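Local coordinates for protein beta-galactosidase (Geobacillus stearothermophilus, PDB 4OIF) that probably hydrolyses terminal, non-reducing beta-D-galactose residues of beta-D-galactosides, as a zinc-binding family 42 glycosidase that assembles into a homotrimer, at residues 46-56 against 83-94; 522-530 against 582-593. All coordinates share one frame; numbering follows the deposited sequence. Where two conformers were deposited one is given.

How the interactions relate
Followed from the N terminus, the first of the two contacts is interaction 1, where 83-94 comes back beside 46-56 after 26 intervening residues that include the helix 68-79. This joins two neighbouring parallel strands of the catalytic barrel and the loops that continue from them. Interaction 2 opens only after that loop is complete: 522-530 leaves helix 519-525, and 51 residues later the hairpin 582-593 returns to pack against it, within the trimerisation domain. The two loops therefore follow in series, neither crossing nor enclosing each other. The centres of interaction 1 and interaction 2 are about 52 Å apart, on opposite sides of the chain's centre, and no atoms touch.

Interaction 1: 46-56 against 83-94; sequences NTFTVGVFAWS and RVILATPSGARP
Trp55 lies between two prolines. Pro94 CD sits over one face of the indole, 3.8 Å from the centroid of the five-membered ring, in a CH-pi contact, while Pro89 CG covers the opposite face; both contacts are offset toward the rim. The indole reaches this slot because CG stands anti to the backbone N (chi1 -160°). Phe53 turns a ring edge to Ala92, with CD1 3.7 Å from Ala92 CB.

Just before these loops the backbones run side by side as parallel strands 47-50 and 83-87, with their short axes 22° apart. Phe48 and Val50 each use both N-H and C=O toward 83-87; Val50 N to Ile85 O (2.9 Å) and Ala87 N to Val50 O (2.9 Å) are two of these bonds. This helix-linked parallel pair is a beta-alpha-beta crossover of the TIM barrel, strand 16-21 flanking 47-50 and strand 150-154 flanking 83-87. On one face of the sheet, Ile85 CD1 wedges between Thr47 CG2 and Thr49 OG1, 3.7 Å from the latter. On the other, Val50 CG2 meets Val84 CG1.

Where the strands part, water takes over: one molecule donates to Gly51 O and Ala87 O, and a second links Val52 O, Thr88 O and Gly91 N, the last at 2.8 Å. Further out, Trp55 NE1 hydrogen-bonds Glu59 OE1 and the Phe53 ring meets Trp196 of a second subunit. The Val52 and Phe53 side chains also adjoin Asn157 and Arg119, predicted substrate-binding residues, so this strand end probably borders the active-site pocket.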
loop_
_atom_site.group_PDB
_atom_site.type_symbol
_atom_site.label_atom_id
_atom_site.label_comp_id
_atom_site.label_asym_id
_atom_site.label_seq_id
_atom_site.Cartn_x
_atom_site.Cartn_y
_atom_site.Cartn_z
ATOM N N ASN A 46 38.451 22.846 1.821
ATOM C CA ASN A 46 38.816 24.100 1.170
ATOM C C ASN A 46 37.678 24.766 0.392
ATOM O O ASN A 46 37.762 25.937 0.015
ATOM C CB ASN A 46 39.999 23.852 0.227
ATOM C CG ASN A 46 39.760 22.680 -0.717
ATOM O OD1 ASN A 46 38.721 22.592 -1.369
ATOM N ND2 ASN A 46 40.722 21.769 -0.786
ATOM N N THR A 47 36.619 24.016 0.131
ATOM C CA THR A 47 35.562 24.514 -0.733
ATOM C C THR A 47 34.203 24.312 -0.085
ATOM O O THR A 47 33.889 23.221 0.400
ATOM C CB THR A 47 35.604 23.826 -2.101
ATOM O OG1 THR A 47 36.907 24.012 -2.667
ATOM C CG2 THR A 47 34.555 24.422 -3.041
ATOM N N PHE A 48 33.404 25.378 -0.055
ATOM C CA PHE A 48 32.118 25.300 0.633
ATOM C C PHE A 48 30.980 25.928 -0.167
ATOM O O PHE A 48 31.091 27.048 -0.668
ATOM C CB PHE A 48 32.234 25.940 2.022
ATOM C CG PHE A 48 33.360 25.369 2.832
ATOM C CD1 PHE A 48 33.192 24.191 3.540
ATOM C CD2 PHE A 48 34.605 25.978 2.838
ATOM C CE1 PHE A 48 34.239 23.651 4.256
ATOM C CE2 PHE A 48 35.658 25.439 3.556
ATOM C CZ PHE A 48 35.477 24.276 4.263
ATOM N N THR A 49 29.894 25.174 -0.282
ATOM C CA THR A 49 28.702 25.611 -0.971
ATOM C C THR A 49 27.793 26.379 -0.026
ATOM O O THR A 49 27.194 25.795 0.880
ATOM C CB THR A 49 27.944 24.427 -1.550
ATOM O OG1 THR A 49 28.822 23.684 -2.400
ATOM C CG2 THR A 49 26.755 24.905 -2.345
ATOM N N VAL A 50 27.696 27.689 -0.241
ATOM C CA VAL A 50 26.991 28.556 0.692
ATOM C C VAL A 50 25.731 29.154 0.068
ATOM O O VAL A 50 25.680 29.415 -1.142
ATOM C CB VAL A 50 27.931 29.672 1.206
ATOM C CG1 VAL A 50 27.231 30.568 2.229
ATOM C CG2 VAL A 50 29.160 29.038 1.832
ATOM N N GLY A 51 24.704 29.317 0.896
ATOM C CA GLY A 51 23.485 29.996 0.502
ATOM C C GLY A 51 22.380 29.175 -0.144
ATOM O O GLY A 51 21.431 29.761 -0.666
ATOM N N VAL A 52 22.473 27.843 -0.107
ATOM C CA VAL A 52 21.526 27.000 -0.853
ATOM C C VAL A 52 20.081 27.227 -0.386
ATOM O O VAL A 52 19.151 27.290 -1.194
ATOM C CB VAL A 52 21.879 25.497 -0.748
ATOM C CG1 VAL A 52 20.941 24.669 -1.605
ATOM C CG2 VAL A 52 23.303 25.259 -1.195
ATOM N N PHE A 53 19.897 27.391 0.915
ATOM C CA PHE A 53 18.573 27.661 1.437
ATOM C C PHE A 53 18.569 28.921 2.282
ATOM O O PHE A 53 17.879 28.996 3.301
ATOM C CB PHE A 53 18.072 26.458 2.233
ATOM C CG PHE A 53 18.040 25.193 1.428
ATOM C CD1 PHE A 53 17.056 24.997 0.467
ATOM C CD2 PHE A 53 19.004 24.222 1.599
ATOM C CE1 PHE A 53 17.019 23.842 -0.297
ATOM C CE2 PHE A 53 18.976 23.061 0.838
ATOM C CZ PHE A 53 17.984 22.876 -0.118
ATOM N N ALA A 54 19.308 29.930 1.827
ATOM C CA ALA A 54 19.550 31.125 2.634
ATOM C C ALA A 54 18.695 32.343 2.266
ATOM O O ALA A 54 18.976 33.454 2.731
ATOM C CB ALA A 54 21.009 31.489 2.555
ATOM N N TRP A 55 17.646 32.140 1.472
ATOM C CA TRP A 55 16.811 33.254 1.027
ATOM C C TRP A 55 16.223 34.024 2.211
ATOM O O TRP A 55 16.312 35.256 2.289
ATOM C CB TRP A 55 15.687 32.755 0.112
ATOM C CG TRP A 55 15.090 33.848 -0.760
ATOM C CD1 TRP A 55 15.072 35.189 -0.503
ATOM C CD2 TRP A 55 14.443 33.680 -2.031
ATOM N NE1 TRP A 55 14.446 35.865 -1.524
ATOM C CE2 TRP A 55 14.057 34.964 -2.478
ATOM C CE3 TRP A 55 14.150 32.569 -2.831
ATOM C CZ2 TRP A 55 13.396 35.168 -3.686
ATOM C CZ3 TRP A 55 13.497 32.777 -4.036
ATOM C CH2 TRP A 55 13.129 34.066 -4.452
ATOM N N SER A 56 15.635 33.285 3.137
ATOM C CA SER A 56 15.015 33.886 4.297
ATOM C C SER A 56 16.054 34.601 5.168
ATOM O O SER A 56 15.716 35.523 5.901
ATOM C CB SER A 56 14.266 32.814 5.090
ATOM O OG SER A 56 14.001 33.233 6.407
ATOM N N ARG A 83 37.611 28.359 -0.722
ATOM C CA ARG A 83 36.808 28.921 -1.801
ATOM C C ARG A 83 35.317 28.734 -1.516
ATOM O O ARG A 83 34.906 27.864 -0.735
ATOM C CB ARG A 83 37.166 28.294 -3.159
ATOM C CG ARG A 83 38.663 28.265 -3.522
ATOM C CD ARG A 83 39.303 29.639 -3.668
ATOM N NE ARG A 83 38.805 30.328 -4.846
ATOM C CZ ARG A 83 39.362 30.246 -6.052
ATOM N NH1 ARG A 83 40.449 29.503 -6.232
ATOM N NH2 ARG A 83 38.827 30.910 -7.075
ATOM N N VAL A 84 34.508 29.570 -2.154
ATOM C CA VAL A 84 33.066 29.468 -2.027
ATOM C C VAL A 84 32.403 29.088 -3.349
ATOM O O VAL A 84 32.639 29.725 -4.374
ATOM C CB VAL A 84 32.447 30.783 -1.535
ATOM C CG1 VAL A 84 30.914 30.646 -1.477
ATOM C CG2 VAL A 84 33.039 31.180 -0.183
ATOM N N ILE A 85 31.612 28.019 -3.316
ATOM C CA ILE A 85 30.605 27.749 -4.336
ATOM C C ILE A 85 29.331 28.460 -3.892
ATOM O O ILE A 85 28.688 28.039 -2.928
ATOM C CB ILE A 85 30.339 26.239 -4.517
ATOM C CG1 ILE A 85 31.594 25.531 -5.023
ATOM C CG2 ILE A 85 29.180 25.992 -5.487
ATOM C CD1 ILE A 85 31.477 24.020 -5.002
ATOM N N LEU A 86 28.981 29.552 -4.563
ATOM C CA LEU A 86 27.818 30.326 -4.156
ATOM C C LEU A 86 26.581 29.782 -4.842
ATOM O O LEU A 86 26.541 29.638 -6.063
ATOM C CB LEU A 86 27.997 31.809 -4.478
ATOM C CG LEU A 86 26.904 32.748 -3.953
ATOM C CD1 LEU A 86 26.658 32.518 -2.480
ATOM C CD2 LEU A 86 27.269 34.197 -4.193
ATOM N N ALA A 87 25.576 29.461 -4.045
ATOM C CA ALA A 87 24.331 28.959 -4.584
ATOM C C ALA A 87 23.300 30.063 -4.679
ATOM O O ALA A 87 23.290 30.984 -3.854
ATOM C CB ALA A 87 23.798 27.824 -3.724
ATOM N N THR A 88 22.433 29.969 -5.686
ATOM C CA THR A 88 21.222 30.778 -5.704
ATOM C C THR A 88 20.152 30.085 -4.851
ATOM O O THR A 88 20.104 28.862 -4.779
ATOM C CB THR A 88 20.719 31.006 -7.115
ATOM O OG1 THR A 88 20.247 29.769 -7.664
ATOM C CG2 THR A 88 21.856 31.562 -7.978
ATOM N N PRO A 89 19.301 30.873 -4.188
ATOM C CA PRO A 89 18.465 30.300 -3.134
ATOM C C PRO A 89 17.082 29.830 -3.573
ATOM O O PRO A 89 16.249 29.582 -2.697
ATOM C CB PRO A 89 18.331 31.468 -2.149
ATOM C CG PRO A 89 18.317 32.669 -3.037
ATOM C CD PRO A 89 19.248 32.347 -4.194
ATOM N N SER A 90 16.831 29.717 -4.876
ATOM C CA SER A 90 15.488 29.380 -5.365
ATOM C C SER A 90 14.959 28.032 -4.845
ATOM O O SER A 90 13.761 27.777 -4.903
ATOM C CB SER A 90 15.462 29.378 -6.893
ATOM O OG SER A 90 16.366 28.420 -7.409
ATOM N N GLY A 91 15.850 27.186 -4.338
ATOM C CA GLY A 91 15.467 25.913 -3.749
ATOM C C GLY A 91 14.406 25.959 -2.656
ATOM O O GLY A 91 13.686 24.987 -2.458
ATOM N N ALA A 92 14.298 27.073 -1.944
ATOM C CA ALA A 92 13.244 27.219 -0.936
ATOM C C ALA A 92 12.850 28.681 -0.697
ATOM O O ALA A 92 13.620 29.459 -0.113
ATOM C CB ALA A 92 13.675 26.571 0.383
ATOM N N ARG A 93 11.643 29.048 -1.120
ATOM C CA ARG A 93 11.171 30.423 -0.991
ATOM C C ARG A 93 10.753 30.706 0.456
ATOM O O ARG A 93 10.256 29.817 1.152
ATOM C CB ARG A 93 10.016 30.682 -1.984
ATOM C CG ARG A 93 8.574 30.447 -1.462
ATOM C CD ARG A 93 8.084 29.003 -1.559
ATOM N NE ARG A 93 8.668 28.131 -0.535
ATOM C CZ ARG A 93 8.314 26.858 -0.328
ATOM N NH1 ARG A 93 7.362 26.296 -1.065
ATOM N NH2 ARG A 93 8.912 26.142 0.617
ATOM N N PRO A 94 10.961 31.944 0.925
ATOM C CA PRO A 94 10.521 32.314 2.281
ATOM C C PRO A 94 9.000 32.249 2.456
ATOM O O PRO A 94 8.266 32.332 1.467
ATOM C CB PRO A 94 11.027 33.752 2.428
ATOM C CG PRO A 94 12.169 33.847 1.438
ATOM C CD PRO A 94 11.752 33.009 0.285
HETATM O O HOH W 1 21.919 32.396 -2.015
HETATM O O HOH W 2 18.533 27.055 -3.724
#

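Interaction 2: 522-530 against 582-593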
loop_
_atom_site.group_PDB
_atom_site.type_symbol
_atom_site.label_atom_id
_atom_site.label_comp_id
_atom_site.label_asym_id
_atom_site.label_seq_id
_atom_site.Cartn_x
_atom_site.Cartn_y
_atom_site.Cartn_z
ATOM N N ARG A 522 16.654 -4.407 -39.404
ATOM C CA ARG A 522 16.587 -5.757 -39.956
ATOM C C ARG A 522 17.857 -6.053 -40.744
ATOM O O ARG A 522 18.500 -7.090 -40.548
ATOM C CB ARG A 522 15.356 -5.942 -40.855
ATOM C CG ARG A 522 15.280 -7.361 -41.447
ATOM C CD ARG A 522 14.175 -7.543 -42.500
ATOM N NE ARG A 522 14.392 -6.709 -43.682
ATOM C CZ ARG A 522 13.546 -5.765 -44.087
ATOM N NH1 ARG A 522 12.430 -5.551 -43.411
ATOM N NH2 ARG A 522 13.814 -5.036 -45.163
ATOM N N GLU A 523 18.214 -5.121 -41.621
ATOM C CA GLU A 523 19.417 -5.243 -42.429
ATOM C C GLU A 523 20.659 -5.348 -41.559
ATOM O O GLU A 523 21.495 -6.229 -41.759
ATOM C CB GLU A 523 19.544 -4.049 -43.376
ATOM C CG GLU A 523 18.789 -4.190 -44.684
ATOM C CD GLU A 523 18.750 -2.885 -45.470
ATOM O OE1 GLU A 523 19.459 -1.928 -45.080
ATOM O OE2 GLU A 523 18.002 -2.810 -46.470
ATOM N N MET A 524 20.777 -4.434 -40.602
ATOM C CA MET A 524 21.932 -4.387 -39.716
ATOM C C MET A 524 22.162 -5.715 -39.012
ATOM O O MET A 524 23.254 -6.284 -39.080
ATOM C CB MET A 524 21.761 -3.276 -38.677
ATOM C CG MET A 524 21.858 -1.880 -39.248
ATOM S SD MET A 524 21.167 -0.641 -38.145
ATOM C CE MET A 524 22.259 -0.884 -36.744
ATOM N N PHE A 525 21.122 -6.208 -38.346
ATOM C CA PHE A 525 21.237 -7.382 -37.492
ATOM C C PHE A 525 21.030 -8.690 -38.256
ATOM O O PHE A 525 21.275 -9.766 -37.722
ATOM C CB PHE A 525 20.236 -7.283 -36.334
ATOM C CG PHE A 525 20.574 -6.214 -35.334
ATOM C CD1 PHE A 525 21.411 -6.494 -34.253
ATOM C CD2 PHE A 525 20.074 -4.924 -35.481
ATOM C CE1 PHE A 525 21.742 -5.507 -33.329
ATOM C CE2 PHE A 525 20.391 -3.934 -34.556
ATOM C CZ PHE A 525 21.233 -4.224 -33.479
ATOM N N GLY A 526 20.567 -8.597 -39.499
ATOM C CA GLY A 526 20.335 -9.788 -40.299
ATOM C C GLY A 526 19.300 -10.719 -39.693
ATOM O O GLY A 526 19.333 -11.924 -39.898
ATOM N N MET A 527 18.377 -10.144 -38.938
ATOM C CA MET A 527 17.284 -10.885 -38.329
ATOM C C MET A 527 16.176 -9.898 -37.956
ATOM O O MET A 527 16.305 -8.695 -38.209
ATOM C CB MET A 527 17.764 -11.680 -37.097
ATOM C CG MET A 527 18.682 -10.929 -36.145
ATOM S SD MET A 527 17.894 -9.590 -35.211
ATOM C CE MET A 527 16.730 -10.454 -34.163
ATOM N N GLU A 528 15.087 -10.398 -37.378
ATOM C CA GLU A 528 14.105 -9.510 -36.750
ATOM C C GLU A 528 13.360 -10.214 -35.631
ATOM O O GLU A 528 13.194 -11.440 -35.651
ATOM C CB GLU A 528 13.115 -8.967 -37.777
ATOM C CG GLU A 528 12.399 -10.019 -38.594
ATOM C CD GLU A 528 11.499 -9.400 -39.657
ATOM O OE1 GLU A 528 10.746 -8.450 -39.336
ATOM O OE2 GLU A 528 11.557 -9.858 -40.816
ATOM N N PRO A 529 12.928 -9.448 -34.627
ATOM C CA PRO A 529 12.113 -10.060 -33.573
ATOM C C PRO A 529 10.669 -10.173 -34.045
ATOM O O PRO A 529 10.185 -9.244 -34.694
ATOM C CB PRO A 529 12.250 -9.072 -32.410
ATOM C CG PRO A 529 12.476 -7.743 -33.078
ATOM C CD PRO A 529 13.183 -8.016 -34.382
ATOM N N ILE A 530 9.978 -11.268 -33.760
ATOM C CA ILE A 530 8.567 -11.280 -34.117
ATOM C C ILE A 530 7.655 -11.429 -32.911
ATOM O O ILE A 530 6.463 -11.178 -33.020
ATOM C CB ILE A 530 8.245 -12.382 -35.142
ATOM C CG1 ILE A 530 8.466 -13.768 -34.554
ATOM C CG2 ILE A 530 9.100 -12.205 -36.388
ATOM C CD1 ILE A 530 8.220 -14.879 -35.564
ATOM N N THR A 582 22.216 -13.818 -31.811
ATOM C CA THR A 582 22.646 -13.722 -33.209
ATOM C C THR A 582 23.761 -12.696 -33.422
ATOM O O THR A 582 23.903 -11.743 -32.655
ATOM C CB THR A 582 21.471 -13.346 -34.148
ATOM O OG1 THR A 582 21.082 -11.986 -33.919
ATOM C CG2 THR A 582 20.286 -14.243 -33.918
ATOM N N SER A 583 24.548 -12.907 -34.476
ATOM C CA SER A 583 25.578 -11.957 -34.897
ATOM C C SER A 583 25.488 -11.746 -36.394
ATOM O O SER A 583 25.092 -12.643 -37.132
ATOM C CB SER A 583 26.985 -12.446 -34.533
ATOM O OG SER A 583 27.376 -13.517 -35.373
ATOM N N ASN A 584 25.884 -10.570 -36.848
ATOM C CA ASN A 584 25.766 -10.271 -38.256
ATOM C C ASN A 584 26.739 -9.196 -38.731
ATOM O O ASN A 584 26.791 -8.100 -38.182
ATOM C CB ASN A 584 24.335 -9.852 -38.552
ATOM C CG ASN A 584 24.063 -9.749 -40.015
ATOM O OD1 ASN A 584 24.137 -10.742 -40.735
ATOM N ND2 ASN A 584 23.721 -8.553 -40.470
ATOM N N GLN A 585 27.511 -9.513 -39.763
ATOM C CA GLN A 585 28.434 -8.532 -40.303
ATOM C C GLN A 585 27.652 -7.615 -41.207
ATOM O O GLN A 585 26.801 -8.062 -41.971
ATOM C CB GLN A 585 29.583 -9.202 -41.049
ATOM C CG GLN A 585 30.194 -10.356 -40.271
ATOM C CD GLN A 585 31.408 -10.930 -40.952
ATOM O OE1 GLN A 585 31.653 -10.666 -42.127
ATOM N NE2 GLN A 585 32.178 -11.725 -40.219
ATOM N N TYR A 586 27.928 -6.326 -41.103
ATOM C CA TYR A 586 27.192 -5.346 -41.870
ATOM C C TYR A 586 28.137 -4.228 -42.242
ATOM O O TYR A 586 28.626 -3.509 -41.370
ATOM C CB TYR A 586 25.991 -4.829 -41.066
ATOM C CG TYR A 586 25.180 -3.771 -41.773
ATOM C CD1 TYR A 586 24.279 -4.109 -42.764
ATOM C CD2 TYR A 586 25.314 -2.434 -41.438
ATOM C CE1 TYR A 586 23.534 -3.144 -43.413
ATOM C CE2 TYR A 586 24.577 -1.461 -42.077
ATOM C CZ TYR A 586 23.690 -1.820 -43.067
ATOM O OH TYR A 586 22.961 -0.843 -43.711
ATOM N N GLY A 587 28.402 -4.079 -43.537
ATOM C CA GLY A 587 29.420 -3.141 -43.967
ATOM C C GLY A 587 30.720 -3.539 -43.296
ATOM O O GLY A 587 31.063 -4.719 -43.278
ATOM N N LYS A 588 31.426 -2.580 -42.703
ATOM C CA LYS A 588 32.670 -2.906 -42.010
ATOM C C LYS A 588 32.444 -3.416 -40.589
ATOM O O LYS A 588 33.352 -3.956 -39.972
ATOM C CB LYS A 588 33.594 -1.691 -41.969
ATOM C CG LYS A 588 34.192 -1.303 -43.312
ATOM C CD LYS A 588 35.082 -0.071 -43.162
ATOM C CE LYS A 588 35.485 0.529 -44.507
ATOM N NZ LYS A 588 36.238 1.804 -44.331
ATOM N N GLY A 589 31.230 -3.270 -40.072
ATOM C CA GLY A 589 30.990 -3.586 -38.676
ATOM C C GLY A 589 30.215 -4.852 -38.377
ATOM O O GLY A 589 30.071 -5.737 -39.223
ATOM N N GLN A 590 29.721 -4.930 -37.146
ATOM C CA GLN A 590 29.015 -6.104 -36.653
ATOM C C GLN A 590 27.852 -5.714 -35.759
ATOM O O GLN A 590 27.941 -4.748 -35.011
ATOM C CB GLN A 590 29.953 -7.016 -35.877
ATOM C CG GLN A 590 30.536 -8.126 -36.687
ATOM C CD GLN A 590 30.904 -9.296 -35.817
ATOM O OE1 GLN A 590 31.685 -9.157 -34.877
ATOM N NE2 GLN A 590 30.328 -10.458 -36.108
ATOM N N ALA A 591 26.769 -6.480 -35.833
ATOM C CA ALA A 591 25.609 -6.251 -34.992
ATOM C C ALA A 591 25.157 -7.556 -34.349
ATOM O O ALA A 591 24.867 -8.540 -35.028
ATOM C CB ALA A 591 24.478 -5.612 -35.800
ATOM N N TYR A 592 25.125 -7.550 -33.023
ATOM C CA TYR A 592 24.676 -8.677 -32.222
ATOM C C TYR A 592 23.299 -8.419 -31.590
ATOM O O TYR A 592 23.029 -7.324 -31.088
ATOM C CB TYR A 592 25.673 -8.966 -31.102
ATOM C CG TYR A 592 27.044 -9.387 -31.548
ATOM C CD1 TYR A 592 27.936 -8.463 -32.073
ATOM C CD2 TYR A 592 27.465 -10.703 -31.408
ATOM C CE1 TYR A 592 29.197 -8.841 -32.474
ATOM C CE2 TYR A 592 28.730 -11.087 -31.793
ATOM C CZ TYR A 592 29.591 -10.152 -32.326
ATOM O OH TYR A 592 30.850 -10.522 -32.720
ATOM N N TYR A 593 22.448 -9.440 -31.580
ATOM C CA TYR A 593 21.163 -9.346 -30.905
ATOM C C TYR A 593 21.068 -10.409 -29.829
ATOM O O TYR A 593 21.280 -11.597 -30.100
ATOM C CB TYR A 593 20.018 -9.494 -31.907
ATOM C CG TYR A 593 18.650 -9.161 -31.351
ATOM C CD1 TYR A 593 17.798 -10.167 -30.892
ATOM C CD2 TYR A 593 18.194 -7.839 -31.304
ATOM C CE1 TYR A 593 16.526 -9.864 -30.392
ATOM C CE2 TYR A 593 16.925 -7.523 -30.796
ATOM C CZ TYR A 593 16.097 -8.540 -30.344
ATOM O OH TYR A 593 14.846 -8.242 -29.847
HETATM O O HOH W 3 22.602 -10.113 -35.154
#
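With CG anti to the backbone N (chi1 -170°), Asn584 brings its amide up to the last turn of helix 519-525, and the same setting in Tyr586 (chi1 178°) lays its ring against Met524. Both residues belong to the beta hairpin 579-594, whose type II' turn runs from Tyr586 to Gly589; in the trimerisation domain this hairpin packs against the helix end and the strand that follows it.

Asn584 ND2 donates to Met524 O at 2.7 Å along a nearly straight line (164°). The acceptor lies in the amide plane, but the donor stands above the plane of the Met524 carbonyl. Gly526, with positive phi, lets the chain leave the helix here; a CB on it would collide with Asn584 OD1.

Met524 CA rides over one face of the Tyr586 ring, 4.0 Å from its centroid, and Met524 CG reaches CE2 of the same ring. An alanine in place of Tyr586 would leave Met524 CA and CG without their ring, and is likely to open a gap between the helix end and the hairpin. Phe525 receives Ala591 CB over one face, 3.5 Å from CD1, while Tyr592 O comes near the ring's plane at its edge.

Beyond the helix, Met527 folds back at chi2 and chi3, bringing CE over the Tyr593 ring, with SD oblique to it in a Met-aromatic contact. Helix 481-492 also touches Met524 and Tyr586, and nearby Glu528 forms a salt bridge with Arg382 of the third subunit. Between the two segments a water donates to Phe525 O and Ala591 O and accepts from Thr582 OG1 at 2.7 Å.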